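PDB 7NG2: zinc finger (CCCH type) motif-containing protein, which probably reads N6-methyladenosine in mRNA through its YTH domain, the part crystallised here without RNA, and so couples this mark to cleavage and polyadenylation. Local coordinates for residues A[11-16]-A[52-57]; A[45-50]-A[76-81]; A[58-63]-A[98-103]; A[117-122]-A[134-139]. All blocks are in the same frame, centred on the assembly; numbering follows the deposited sequence. Where two conformers were deposited one is given.

All four contacts lie in one compact YTH domain. Interactions 1, 3 and 4 reach the same mixed sheet: interaction 1 pairs strands 14-21 and 55-62, interaction 3 runs from 55-62 across to 98-109, with 67-74 between them, and interaction 4 carries strand 134-135, which flanks 14-21. Interaction 2 packs helix 40-52 against the loop after strand 67-74; its segments alternate along the chain with those of 1 and 3. Touching contacts have centres about 14 to 15 Å apart, interactions 3 and 4 about 18 Å, 2 and 4 about 22 Å. A salt bridge from Arg-15 to Glu-134 joins interactions 1 and 4, and a probable hydrogen bond between Ser-76 and Arg-99 joins 2 and 3.

Interaction 1. Residues A[11-16]-A[52-57]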
loop_
_atom_site.group_PDB
_atom_site.type_symbol
_atom_site.label_atom_id
_atom_site.label_comp_id
_atom_site.label_asym_id
_atom_site.label_seq_id
_atom_site.Cartn_x
_atom_site.Cartn_y
_atom_site.Cartn_z
ATOM N N GLN A 11 7.744 18.251 -4.362
ATOM C CA GLN A 11 7.593 18.623 -5.766
ATOM C C GLN A 11 7.040 17.505 -6.636
ATOM O O GLN A 11 6.692 17.759 -7.795
ATOM C CB GLN A 11 8.917 19.118 -6.358
ATOM C CG GLN A 11 10.157 18.309 -5.988
ATOM C CD GLN A 11 10.653 18.598 -4.578
ATOM O OE1 GLN A 11 10.295 19.613 -3.979
ATOM N NE2 GLN A 11 11.503 17.723 -4.058
ATOM N N SER A 12 6.937 16.291 -6.122
ATOM C CA SER A 12 6.532 15.162 -6.940
ATOM C C SER A 12 5.034 14.909 -6.798
ATOM O O SER A 12 4.434 15.184 -5.756
ATOM C CB SER A 12 7.303 13.907 -6.534
ATOM O OG SER A 12 7.260 13.719 -5.126
ATOM N N THR A 13 4.441 14.349 -7.849
ATOM C CA THR A 13 3.038 13.951 -7.795
ATOM C C THR A 13 2.902 12.587 -7.126
ATOM O O THR A 13 3.764 11.713 -7.256
ATOM C CB THR A 13 2.426 13.911 -9.193
ATOM O OG1 THR A 13 3.152 12.974 -10.001
ATOM C CG2 THR A 13 2.488 15.306 -9.835
ATOM N N LYS A 14 1.810 12.415 -6.383
ATOM C CA LYS A 14 1.627 11.231 -5.559
ATOM C C LYS A 14 0.178 10.788 -5.604
ATOM O O LYS A 14 -0.733 11.612 -5.699
ATOM C CB LYS A 14 2.032 11.517 -4.110
ATOM C CG LYS A 14 3.438 12.094 -3.982
ATOM C CD LYS A 14 3.732 12.605 -2.594
ATOM C CE LYS A 14 5.076 13.308 -2.563
ATOM N NZ LYS A 14 5.026 14.675 -3.103
ATOM N N ARG A 15 -0.020 9.472 -5.541
ATOM C CA ARG A 15 -1.324 8.889 -5.269
ATOM C C ARG A 15 -1.141 7.837 -4.193
ATOM O O ARG A 15 -0.086 7.212 -4.096
ATOM C CB ARG A 15 -1.972 8.302 -6.532
ATOM C CG ARG A 15 -2.371 9.391 -7.536
ATOM C CD ARG A 15 -2.929 8.839 -8.830
ATOM N NE ARG A 15 -4.245 8.255 -8.627
ATOM C CZ ARG A 15 -4.975 7.744 -9.606
ATOM N NH1 ARG A 15 -4.505 7.751 -10.845
ATOM N NH2 ARG A 15 -6.167 7.239 -9.343
ATOM N N PHE A 16 -2.178 7.647 -3.380
ATOM C CA PHE A 16 -2.104 6.853 -2.154
ATOM C C PHE A 16 -3.263 5.869 -2.116
ATOM O O PHE A 16 -4.429 6.280 -2.204
ATOM C CB PHE A 16 -2.217 7.766 -0.928
ATOM C CG PHE A 16 -1.169 8.842 -0.839
ATOM C CD1 PHE A 16 -1.339 10.058 -1.486
ATOM C CD2 PHE A 16 -0.028 8.647 -0.084
ATOM C CE1 PHE A 16 -0.383 11.057 -1.378
ATOM C CE2 PHE A 16 0.934 9.647 0.026
ATOM C CZ PHE A 16 0.751 10.849 -0.637
ATOM N N SER A 52 1.348 7.209 -14.616
ATOM C CA SER A 52 0.956 8.608 -14.726
ATOM C C SER A 52 1.180 9.410 -13.453
ATOM O O SER A 52 0.699 10.538 -13.364
ATOM C CB SER A 52 -0.516 8.702 -15.128
ATOM O OG SER A 52 -1.337 8.178 -14.093
ATOM N N THR A 53 1.877 8.861 -12.471
ATOM C CA THR A 53 2.132 9.545 -11.215
ATOM C C THR A 53 3.595 9.348 -10.873
ATOM O O THR A 53 4.158 8.282 -11.146
ATOM C CB THR A 53 1.272 8.939 -10.090
ATOM O OG1 THR A 53 -0.068 8.751 -10.550
ATOM C CG2 THR A 53 1.257 9.838 -8.879
ATOM N N ASP A 54 4.211 10.364 -10.266
ATOM C CA ASP A 54 5.617 10.217 -9.907
ATOM C C ASP A 54 5.815 9.103 -8.884
ATOM O O ASP A 54 6.745 8.301 -9.007
ATOM C CB ASP A 54 6.192 11.534 -9.387
ATOM C CG ASP A 54 6.177 12.649 -10.421
ATOM O OD1 ASP A 54 5.985 12.413 -11.636
ATOM O OD2 ASP A 54 6.360 13.795 -9.981
ATOM N N HIS A 55 4.944 9.033 -7.875
ATOM C CA HIS A 55 4.994 8.020 -6.819
ATOM C C HIS A 55 3.608 7.480 -6.530
ATOM O O HIS A 55 2.687 8.257 -6.258
ATOM C CB HIS A 55 5.525 8.598 -5.508
ATOM C CG HIS A 55 6.880 9.208 -5.619
ATOM N ND1 HIS A 55 8.009 8.460 -5.861
ATOM C CD2 HIS A 55 7.291 10.492 -5.506
ATOM C CE1 HIS A 55 9.060 9.258 -5.904
ATOM N NE2 HIS A 55 8.651 10.497 -5.685
ATOM N N VAL A 56 3.476 6.156 -6.558
ATOM C CA VAL A 56 2.272 5.477 -6.092
ATOM C C VAL A 56 2.591 4.813 -4.762
ATOM O O VAL A 56 3.436 3.911 -4.693
ATOM C CB VAL A 56 1.766 4.461 -7.127
ATOM C CG1 VAL A 56 0.622 3.649 -6.557
ATOM C CG2 VAL A 56 1.344 5.181 -8.400
ATOM N N LEU A 57 1.917 5.263 -3.701
ATOM C CA LEU A 57 2.134 4.767 -2.351
ATOM C C LEU A 57 1.029 3.796 -1.962
ATOM O O LEU A 57 -0.151 4.027 -2.258
ATOM C CB LEU A 57 2.176 5.918 -1.343
ATOM C CG LEU A 57 3.379 6.867 -1.383
ATOM C CD1 LEU A 57 4.697 6.108 -1.480
ATOM C CD2 LEU A 57 3.272 7.905 -2.487
HETATM O O HOH W 1 9.852 13.108 -4.872
HETATM O O HOH W 2 2.405 13.109 -12.589
HETATM O O HOH W 3 -2.504 9.338 -12.170
#
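Thr-13 and Asp-54 hold each other in a reciprocal pair of bonds just ahead of the paired strands, their side chains crossing at about a right angle. The backbone N of Thr-13 donates to Asp-54 OD2 (2.9 Å), approaching from above the carboxylate plane. In return Asp-54 N donates to Thr-13 OG1 at 2.8 Å, nearly straight at 164°. A chi1 of 59° tucks that OG1 between the backbone N and carbonyl carbon of Thr-13, where it meets both the amide and a water leading to Ser-52 O. From here the backbones run parallel: His-55 N bonds to Thr-13 O, Arg-15 N to His-55 O, and Leu-57 N to Arg-15 O (2.8 Å).

Lys-14, Phe-16, His-55 and Leu-57 occupy one face. Ser-12 OG lies in the plane of the His-55 imidazole, 3.2 Å from CD2 at its edge, and a water joins OG to NE2. Lys-14, bent at its last torsion, sends NZ back to Ser-12 O. Phe-16 and Leu-57 lie side by side and point the same way, CD2 of the ring 3.7 Å from CB of the leucine.

On the other face Arg-15 crosses Thr-53 squarely, its CD 3.3 Å from Thr-53 OG1, a hydroxyl whose hydrogen bond goes to Ala-49 O. Arg-15 NE forms a salt bridge with Glu-134, and one water links NH1 to Ser-52 OG and Thr-53 OG1.

Helix 40-52 packs on this second face, with Ala-49 against Arg-15 and Val-56. Strand 134-135 pairs beyond strand 14-21, while strand 67-74 borders 55-62 and sends Arg-73 to His-55.

Interaction 2. Residues A[45-50]-A[76-81]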
loop_
_atom_site.group_PDB
_atom_site.type_symbol
_atom_site.label_atom_id
_atom_site.label_comp_id
_atom_site.label_asym_id
_atom_site.label_seq_id
_atom_site.Cartn_x
_atom_site.Cartn_y
_atom_site.Cartn_z
ATOM N N LYS A 45 -6.235 -0.391 -12.026
ATOM C CA LYS A 45 -6.248 0.925 -11.396
ATOM C C LYS A 45 -4.849 1.345 -10.958
ATOM O O LYS A 45 -4.426 2.485 -11.191
ATOM C CB LYS A 45 -7.199 0.879 -10.200
ATOM C CG LYS A 45 -7.291 2.162 -9.418
ATOM C CD LYS A 45 -8.534 2.150 -8.551
ATOM C CE LYS A 45 -8.394 1.158 -7.413
ATOM N NZ LYS A 45 -9.659 1.028 -6.632
ATOM N N LEU A 46 -4.117 0.437 -10.306
ATOM C CA LEU A 46 -2.761 0.755 -9.868
ATOM C C LEU A 46 -1.825 0.924 -11.056
ATOM O O LEU A 46 -0.929 1.774 -11.024
ATOM C CB LEU A 46 -2.225 -0.306 -8.900
ATOM C CG LEU A 46 -2.910 -0.398 -7.531
ATOM C CD1 LEU A 46 -2.290 -1.507 -6.708
ATOM C CD2 LEU A 46 -2.824 0.919 -6.776
ATOM N N SER A 47 -2.009 0.123 -12.105
ATOM C CA SER A 47 -1.174 0.263 -13.292
ATOM C C SER A 47 -1.325 1.642 -13.907
ATOM O O SER A 47 -0.333 2.269 -14.297
ATOM C CB SER A 47 -1.542 -0.801 -14.323
ATOM O OG SER A 47 -1.252 -2.096 -13.847
ATOM N N ASN A 48 -2.565 2.110 -14.045
ATOM C CA ASN A 48 -2.795 3.430 -14.624
ATOM C C ASN A 48 -2.238 4.534 -13.742
ATOM O O ASN A 48 -1.765 5.550 -14.256
ATOM C CB ASN A 48 -4.281 3.630 -14.923
ATOM C CG ASN A 48 -4.744 2.765 -16.069
ATOM O OD1 ASN A 48 -3.925 2.255 -16.823
ATOM N ND2 ASN A 48 -6.048 2.593 -16.207
ATOM N N ALA A 49 -2.272 4.343 -12.424
ATOM C CA ALA A 49 -1.633 5.295 -11.523
ATOM C C ALA A 49 -0.113 5.256 -11.668
ATOM O O ALA A 49 0.543 6.301 -11.687
ATOM C CB ALA A 49 -2.058 5.003 -10.082
ATOM N N PHE A 50 0.459 4.056 -11.784
ATOM C CA PHE A 50 1.914 3.904 -11.832
ATOM C C PHE A 50 2.525 4.627 -13.027
ATOM O O PHE A 50 3.582 5.257 -12.910
ATOM C CB PHE A 50 2.294 2.420 -11.879
ATOM C CG PHE A 50 3.777 2.181 -11.980
ATOM C CD1 PHE A 50 4.591 2.296 -10.867
ATOM C CD2 PHE A 50 4.363 1.880 -13.200
ATOM C CE1 PHE A 50 5.956 2.090 -10.963
ATOM C CE2 PHE A 50 5.725 1.679 -13.302
ATOM C CZ PHE A 50 6.525 1.780 -12.193
ATOM N N SER A 76 6.925 -1.277 -10.065
ATOM C CA SER A 76 6.812 -1.810 -11.410
ATOM C C SER A 76 5.349 -2.057 -11.716
ATOM O O SER A 76 4.509 -2.116 -10.817
ATOM C CB SER A 76 7.598 -3.125 -11.565
ATOM O OG SER A 76 6.869 -4.239 -11.048
ATOM N N LEU A 77 5.062 -2.236 -13.004
ATOM C CA LEU A 77 3.775 -2.731 -13.434
ATOM C C LEU A 77 3.657 -4.210 -13.073
ATOM O O LEU A 77 4.663 -4.894 -12.864
ATOM C CB LEU A 77 3.651 -2.586 -14.950
ATOM C CG LEU A 77 3.423 -1.156 -15.454
ATOM C CD1 LEU A 77 3.480 -1.092 -16.986
ATOM C CD2 LEU A 77 2.104 -0.588 -14.932
ATOM N N PRO A 78 2.433 -4.726 -12.989
ATOM C CA PRO A 78 2.250 -6.180 -12.885
ATOM C C PRO A 78 3.050 -6.904 -13.961
ATOM O O PRO A 78 3.053 -6.510 -15.127
ATOM C CB PRO A 78 0.739 -6.351 -13.071
ATOM C CG PRO A 78 0.162 -5.035 -12.587
ATOM C CD PRO A 78 1.154 -4.000 -13.019
ATOM N N ASP A 79 3.769 -7.947 -13.540
ATOM C CA ASP A 79 4.830 -8.582 -14.316
ATOM C C ASP A 79 4.711 -10.093 -14.167
ATOM O O ASP A 79 4.985 -10.631 -13.087
ATOM C CB ASP A 79 6.179 -8.092 -13.776
ATOM C CG ASP A 79 7.379 -8.684 -14.505
ATOM O OD1 ASP A 79 7.196 -9.517 -15.413
ATOM O OD2 ASP A 79 8.522 -8.301 -14.163
ATOM N N PRO A 80 4.322 -10.811 -15.224
ATOM C CA PRO A 80 4.143 -12.267 -15.096
ATOM C C PRO A 80 5.404 -13.025 -14.711
ATOM O O PRO A 80 5.296 -14.166 -14.248
ATOM C CB PRO A 80 3.637 -12.681 -16.485
ATOM C CG PRO A 80 3.038 -11.443 -17.059
ATOM C CD PRO A 80 3.879 -10.313 -16.537
ATOM N N GLN A 81 6.591 -12.439 -14.868
ATOM C CA GLN A 81 7.833 -13.128 -14.539
ATOM C C GLN A 81 8.351 -12.808 -13.144
ATOM O O GLN A 81 9.411 -13.305 -12.761
ATOM C CB GLN A 81 8.917 -12.819 -15.580
ATOM C CG GLN A 81 8.502 -13.071 -17.028
ATOM C CD GLN A 81 7.765 -14.386 -17.212
ATOM O OE1 GLN A 81 8.163 -15.420 -16.673
ATOM N NE2 GLN A 81 6.675 -14.348 -17.973
#
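Phe-50 lays one face of its ring against the peptide that joins Ser-76 to Leu-77. The carbonyl carbon of Ser-76 stands 4.0 Å above the ring plane, over its centre, and Leu-77 N sits at the same height but nearer the rim. The phenyl gets there with CG anti to its own backbone N (chi1 178°), which carries the ring out from helix 40-52 and onto the loop. Leu-77 then crosses the ring obliquely, its CD2 3.8 Å from Phe-50 CD2. The same methyl reaches back one helical turn to Ser-47, lying 3.7 Å from its CB, so the leucine bridges the two helix residues that do the touching.

Ser-47 OG is 3.2 Å from Pro-78 CD, but its polar business is with the helix itself, where it bonds to Ser-43 O. No hydrogen bond passes between the segments; contact is by van der Waals packing alone. The loop is steadied from within and from the sheet: Ser-76 OG donates to Leu-77 O at 2.9 Å and is also bonded to Arg-99 N. Farther along, Asp-79 OD1 accepts from Gln-81 N in an Asx turn.

On its sheet side the helix rests on strands 14-21, 55-62 and 67-74, with Phe-50 itself on Met-74. The contact adds the loop that leaves strand 67-74 to the flank of a helix packed on the central sheet, as in the alpha/beta YTH fold.

Interaction 3. Residues A[58-63]-A[98-103]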
loop_
_atom_site.group_PDB
_atom_site.type_symbol
_atom_site.label_atom_id
_atom_site.label_comp_id
_atom_site.label_asym_id
_atom_site.label_seq_id
_atom_site.Cartn_x
_atom_site.Cartn_y
_atom_site.Cartn_z
ATOM N N LEU A 58 1.444 2.690 -1.352
ATOM C CA LEU A 58 0.558 1.623 -0.908
ATOM C C LEU A 58 0.642 1.559 0.608
ATOM O O LEU A 58 1.724 1.369 1.163
ATOM C CB LEU A 58 0.993 0.298 -1.525
ATOM C CG LEU A 58 1.148 0.345 -3.045
ATOM C CD1 LEU A 58 1.703 -0.976 -3.503
ATOM C CD2 LEU A 58 -0.163 0.642 -3.761
ATOM N N LEU A 59 -0.500 1.716 1.270
ATOM C CA LEU A 59 -0.579 1.795 2.728
ATOM C C LEU A 59 -1.198 0.487 3.201
ATOM O O LEU A 59 -2.380 0.230 2.943
ATOM C CB LEU A 59 -1.440 2.989 3.141
ATOM C CG LEU A 59 -0.797 4.386 3.009
ATOM C CD1 LEU A 59 -0.353 4.757 1.584
ATOM C CD2 LEU A 59 -1.732 5.458 3.573
ATOM N N PHE A 60 -0.398 -0.343 3.867
ATOM C CA PHE A 60 -0.782 -1.728 4.130
ATOM C C PHE A 60 -1.525 -1.864 5.451
ATOM O O PHE A 60 -1.059 -1.378 6.486
ATOM C CB PHE A 60 0.458 -2.608 4.156
ATOM C CG PHE A 60 1.037 -2.872 2.793
ATOM C CD1 PHE A 60 1.967 -2.005 2.237
ATOM C CD2 PHE A 60 0.648 -3.988 2.062
ATOM C CE1 PHE A 60 2.515 -2.246 0.987
ATOM C CE2 PHE A 60 1.189 -4.229 0.805
ATOM C CZ PHE A 60 2.117 -3.351 0.270
ATOM N N SER A 61 -2.658 -2.560 5.412
ATOM C CA SER A 61 -3.496 -2.795 6.586
ATOM C C SER A 61 -4.027 -4.224 6.544
ATOM O O SER A 61 -4.926 -4.541 5.758
ATOM C CB SER A 61 -4.645 -1.788 6.612
ATOM O OG SER A 61 -5.554 -2.114 7.647
ATOM N N ALA A 62 -3.494 -5.084 7.401
ATOM C CA ALA A 62 -3.998 -6.446 7.468
ATOM C C ALA A 62 -5.428 -6.459 8.001
ATOM O O ALA A 62 -5.798 -5.655 8.862
ATOM C CB ALA A 62 -3.101 -7.284 8.377
ATOM N N ASN A 63 -6.245 -7.353 7.454
ATOM C CA ASN A 63 -7.633 -7.471 7.889
ATOM C C ASN A 63 -7.697 -7.695 9.396
ATOM O O ASN A 63 -7.038 -8.586 9.934
ATOM C CB ASN A 63 -8.290 -8.657 7.177
ATOM C CG ASN A 63 -8.563 -8.399 5.700
ATOM O OD1 ASN A 63 -8.396 -7.293 5.195
ATOM N ND2 ASN A 63 -9.002 -9.442 5.001
ATOM N N PHE A 98 3.668 -7.483 -8.831
ATOM C CA PHE A 98 4.440 -6.288 -9.123
ATOM C C PHE A 98 5.386 -5.995 -7.966
ATOM O O PHE A 98 5.182 -6.447 -6.835
ATOM C CB PHE A 98 3.554 -5.066 -9.438
ATOM C CG PHE A 98 2.540 -4.734 -8.370
ATOM C CD1 PHE A 98 2.853 -3.854 -7.352
ATOM C CD2 PHE A 98 1.261 -5.273 -8.414
ATOM C CE1 PHE A 98 1.916 -3.518 -6.390
ATOM C CE2 PHE A 98 0.320 -4.948 -7.452
ATOM C CZ PHE A 98 0.652 -4.066 -6.436
ATOM N N ARG A 99 6.448 -5.256 -8.273
ATOM C CA ARG A 99 7.455 -4.942 -7.271
ATOM C C ARG A 99 6.975 -3.820 -6.359
ATOM O O ARG A 99 6.346 -2.851 -6.804
ATOM C CB ARG A 99 8.767 -4.542 -7.946
ATOM C CG ARG A 99 9.587 -5.731 -8.426
ATOM C CD ARG A 99 10.992 -5.327 -8.848
ATOM N NE ARG A 99 10.989 -4.487 -10.040
ATOM C CZ ARG A 99 11.468 -3.247 -10.084
ATOM N NH1 ARG A 99 11.992 -2.694 -8.995
ATOM N NH2 ARG A 99 11.422 -2.560 -11.216
ATOM N N VAL A 100 7.297 -3.960 -5.076
ATOM C CA VAL A 100 7.022 -2.956 -4.054
ATOM C C VAL A 100 8.299 -2.738 -3.260
ATOM O O VAL A 100 9.027 -3.691 -2.959
ATOM C CB VAL A 100 5.892 -3.416 -3.108
ATOM C CG1 VAL A 100 5.669 -2.405 -1.981
ATOM C CG2 VAL A 100 4.616 -3.632 -3.883
ATOM N N MET A 101 8.576 -1.482 -2.926
ATOM C CA MET A 101 9.669 -1.122 -2.034
ATOM C C MET A 101 9.029 -0.677 -0.727
ATOM O O MET A 101 8.377 0.371 -0.680
ATOM C CB MET A 101 10.495 0.006 -2.653
ATOM C CG MET A 101 11.546 0.620 -1.735
ATOM S SD MET A 101 12.479 1.973 -2.500
ATOM C CE MET A 101 13.403 1.101 -3.761
ATOM N N TRP A 102 9.191 -1.471 0.328
ATOM C CA TRP A 102 8.675 -1.053 1.621
ATOM C C TRP A 102 9.490 0.131 2.128
ATOM O O TRP A 102 10.724 0.114 2.091
ATOM C CB TRP A 102 8.689 -2.218 2.612
ATOM C CG TRP A 102 7.497 -3.122 2.441
ATOM C CD1 TRP A 102 7.291 -4.039 1.441
ATOM C CD2 TRP A 102 6.342 -3.186 3.285
ATOM N NE1 TRP A 102 6.080 -4.660 1.615
ATOM C CE2 TRP A 102 5.478 -4.160 2.740
ATOM C CE3 TRP A 102 5.951 -2.513 4.448
ATOM C CZ2 TRP A 102 4.257 -4.486 3.324
ATOM C CZ3 TRP A 102 4.738 -2.842 5.027
ATOM C CH2 TRP A 102 3.904 -3.817 4.461
ATOM N N LEU A 103 8.790 1.181 2.552
ATOM C CA LEU A 103 9.420 2.415 2.992
ATOM C C LEU A 103 9.268 2.668 4.481
ATOM O O LEU A 103 9.980 3.517 5.029
ATOM C CB LEU A 103 8.838 3.605 2.213
ATOM C CG LEU A 103 9.117 3.520 0.709
ATOM C CD1 LEU A 103 8.348 4.586 -0.069
ATOM C CD2 LEU A 103 10.618 3.632 0.445
#
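Two strands of the strongly twisted mixed sheet of the YTH domain meet here without being neighbours: strand 67-74 lies between 55-62 and 98-109 in the sheet order. Their local axes approach to 9.2 Å and make an angle of 73°, so the space between them is bridged by side chains, without any hydrogen bond.

The chief element is an offset stack of Phe-60 on Trp-102. The phenyl and the six-membered ring of the indole have centroids 4.3 Å apart and planes inclined by 21°. Trp-102 CZ2 sits over the middle of the phenyl, 3.5 Å above its plane, while CH2 comes within 3.4 Å of Phe-60 CG. Phe-60 CE1 in turn stands 3.6 Å above the indole plane, offset toward the rim. The CB of Trp-102 does not head straight for the other strand; with CG anti to the carbonyl carbon (chi1 -82°), it is the far end of the indole that slides across to Phe-60. Its NE1 is held by Ser-30 of helix 24-33, which helps to fix the rotation of the ring.

Leu-58 continues the layer. Its CD1 lies in the plane of the Phe-98 ring, at the edge, 3.9 Å from CE1, the two side chains arriving from opposite directions.

Ile-27 of helix 24-33 packs on both Phe-60 and Trp-102, and Trp-36 meets Phe-60 edge-to-face. The result is the aromatic and aliphatic core of the YTH fold, built where a twisted sheet is backed by its helices.

Interaction 4. Residues A[117-122]-A[134-139]; sequences TNPWND and EVPPAL
Glu-134 is caught by Asn-118 at the start of a compact turn: residues 118 to 121 form a type I beta turn combined with an Asx turn, and this packs against the chain leading into helix 137-149 of the YTH fold. The Asn-118 side chain leaves with CG opposite the backbone N (chi1 -177°), which carries the amide across; ND2 donates to Glu-134 O at 3.0 Å, almost straight (176°), with the acceptor in the amide plane. A water bridges the same carbonyl to Trp-120 O. The Glu-134 side chain runs past the edge of the Trp-120 indole, CG in the ring plane and OE2 3.6 Å from CZ3, with the carboxylate turned nearly perpendicular to the ring; OE2 has its stronger partner in Arg-15.

Val-135 lies in strand 134-135 and turns its side chain mainly to Phe-16 and Ile-18 of strand 14-21. Pro-136, at the N-cap position, lies over one face of the indole, the two side chains sliding past each other in opposite directions. Its CG is 3.5 Å from the centroid of the five-membered ring and 1° off the normal, a CH-pi contact. CG also touches Pro-119 CG (3.7 Å), while CD lies against Asn-118 OD1, the oxygen that accepts from Trp-120 N to close the Asx turn.

Pro-137 opens the helix, its CD 3.8 Å from Trp-120 CH2. Two residues on, the CB of Leu-139 points toward 117-122, and its CD2 rests 4.1 Å from Thr-117 O.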
loop_
_atom_site.group_PDB
_atom_site.type_symbol
_atom_site.label_atom_id
_atom_site.label_comp_id
_atom_site.label_asym_id
_atom_site.label_seq_id
_atom_site.Cartn_x
_atom_site.Cartn_y
_atom_site.Cartn_z
ATOM N N THR A 117 -12.341 10.612 8.235
ATOM C CA THR A 117 -13.152 10.071 7.161
ATOM C C THR A 117 -12.484 10.360 5.825
ATOM O O THR A 117 -11.665 11.277 5.693
ATOM C CB THR A 117 -14.568 10.655 7.176
ATOM O OG1 THR A 117 -14.498 12.082 7.094
ATOM C CG2 THR A 117 -15.284 10.260 8.459
ATOM N N ASN A 118 -12.840 9.557 4.835
ATOM C CA ASN A 118 -12.254 9.680 3.510
ATOM C C ASN A 118 -13.290 10.262 2.561
ATOM O O ASN A 118 -14.230 9.549 2.173
ATOM C CB ASN A 118 -11.815 8.298 3.032
ATOM C CG ASN A 118 -11.125 8.340 1.694
ATOM O OD1 ASN A 118 -11.064 9.384 1.040
ATOM N ND2 ASN A 118 -10.606 7.196 1.269
ATOM N N PRO A 119 -13.149 11.522 2.130
ATOM C CA PRO A 119 -14.145 12.108 1.220
ATOM C C PRO A 119 -14.182 11.450 -0.140
ATOM O O PRO A 119 -15.150 11.656 -0.882
ATOM C CB PRO A 119 -13.707 13.574 1.113
ATOM C CG PRO A 119 -12.243 13.537 1.371
ATOM C CD PRO A 119 -12.037 12.448 2.403
ATOM N N TRP A 120 -13.162 10.673 -0.490
ATOM C CA TRP A 120 -13.148 9.925 -1.735
ATOM C C TRP A 120 -13.780 8.551 -1.587
ATOM O O TRP A 120 -13.909 7.831 -2.581
ATOM C CB TRP A 120 -11.712 9.795 -2.250
ATOM C CG TRP A 120 -11.113 11.089 -2.718
ATOM C CD1 TRP A 120 -11.623 12.348 -2.557
ATOM C CD2 TRP A 120 -9.885 11.242 -3.430
ATOM N NE1 TRP A 120 -10.782 13.274 -3.130
ATOM C CE2 TRP A 120 -9.709 12.619 -3.675
ATOM C CE3 TRP A 120 -8.917 10.347 -3.890
ATOM C CZ2 TRP A 120 -8.602 13.119 -4.364
ATOM C CZ3 TRP A 120 -7.816 10.842 -4.566
ATOM C CH2 TRP A 120 -7.666 12.216 -4.795
ATOM N N ASN A 121 -14.178 8.181 -0.372
ATOM C CA ASN A 121 -14.847 6.919 -0.075
ATOM C C ASN A 121 -16.115 7.177 0.728
ATOM O O ASN A 121 -16.338 6.604 1.797
ATOM C CB ASN A 121 -13.909 5.964 0.657
ATOM C CG ASN A 121 -14.481 4.570 0.782
ATOM O OD1 ASN A 121 -15.174 4.088 -0.113
ATOM N ND2 ASN A 121 -14.207 3.919 1.904
ATOM N N ASP A 122 -16.957 8.080 0.218
ATOM C CA ASP A 122 -18.275 8.368 0.789
ATOM C C ASP A 122 -18.202 8.899 2.218
ATOM O O ASP A 122 -19.130 8.699 3.005
ATOM C CB ASP A 122 -19.222 7.168 0.702
ATOM C CG ASP A 122 -19.622 6.847 -0.719
ATOM O OD1 ASP A 122 -19.939 7.791 -1.472
ATOM O OD2 ASP A 122 -19.621 5.652 -1.081
ATOM N N GLU A 134 -8.630 4.521 -2.613
ATOM C CA GLU A 134 -7.729 5.660 -2.746
ATOM C C GLU A 134 -8.055 6.723 -1.705
ATOM O O GLU A 134 -9.219 6.941 -1.362
ATOM C CB GLU A 134 -7.800 6.274 -4.150
ATOM C CG GLU A 134 -6.636 7.211 -4.431
ATOM C CD GLU A 134 -6.506 7.662 -5.874
ATOM O OE1 GLU A 134 -7.315 7.262 -6.739
ATOM O OE2 GLU A 134 -5.577 8.456 -6.139
ATOM N N VAL A 135 -7.014 7.330 -1.136
ATOM C CA VAL A 135 -7.228 8.468 -0.239
ATOM C C VAL A 135 -6.710 9.746 -0.885
ATOM O O VAL A 135 -5.774 9.712 -1.692
ATOM C CB VAL A 135 -6.625 8.265 1.164
ATOM C CG1 VAL A 135 -7.281 7.097 1.882
ATOM C CG2 VAL A 135 -5.120 8.117 1.090
ATOM N N PRO A 136 -7.291 10.891 -0.553
ATOM C CA PRO A 136 -6.832 12.169 -1.125
ATOM C C PRO A 136 -5.403 12.462 -0.714
ATOM O O PRO A 136 -4.921 11.964 0.317
ATOM C CB PRO A 136 -7.793 13.201 -0.509
ATOM C CG PRO A 136 -8.960 12.416 -0.013
ATOM C CD PRO A 136 -8.449 11.060 0.345
ATOM N N PRO A 137 -4.684 13.268 -1.497
ATOM C CA PRO A 137 -3.256 13.461 -1.221
ATOM C C PRO A 137 -2.959 14.133 0.110
ATOM O O PRO A 137 -1.952 13.783 0.739
ATOM C CB PRO A 137 -2.777 14.302 -2.414
ATOM C CG PRO A 137 -4.011 14.999 -2.906
ATOM C CD PRO A 137 -5.123 14.004 -2.697
ATOM N N ALA A 138 -3.789 15.077 0.577
ATOM C CA ALA A 138 -3.494 15.693 1.868
ATOM C C ALA A 138 -3.549 14.663 2.991
ATOM O O ALA A 138 -2.648 14.605 3.837
ATOM C CB ALA A 138 -4.422 16.877 2.150
ATOM N N LEU A 139 -4.590 13.827 3.002
ATOM C CA LEU A 139 -4.684 12.775 4.008
ATOM C C LEU A 139 -3.612 11.712 3.801
ATOM O O LEU A 139 -2.953 11.295 4.758
ATOM C CB LEU A 139 -6.079 12.155 3.983
ATOM C CG LEU A 139 -6.327 10.943 4.882
ATOM C CD1 LEU A 139 -6.029 11.238 6.349
ATOM C CD2 LEU A 139 -7.759 10.452 4.692
HETATM O O HOH W 4 -11.465 6.214 -2.918
#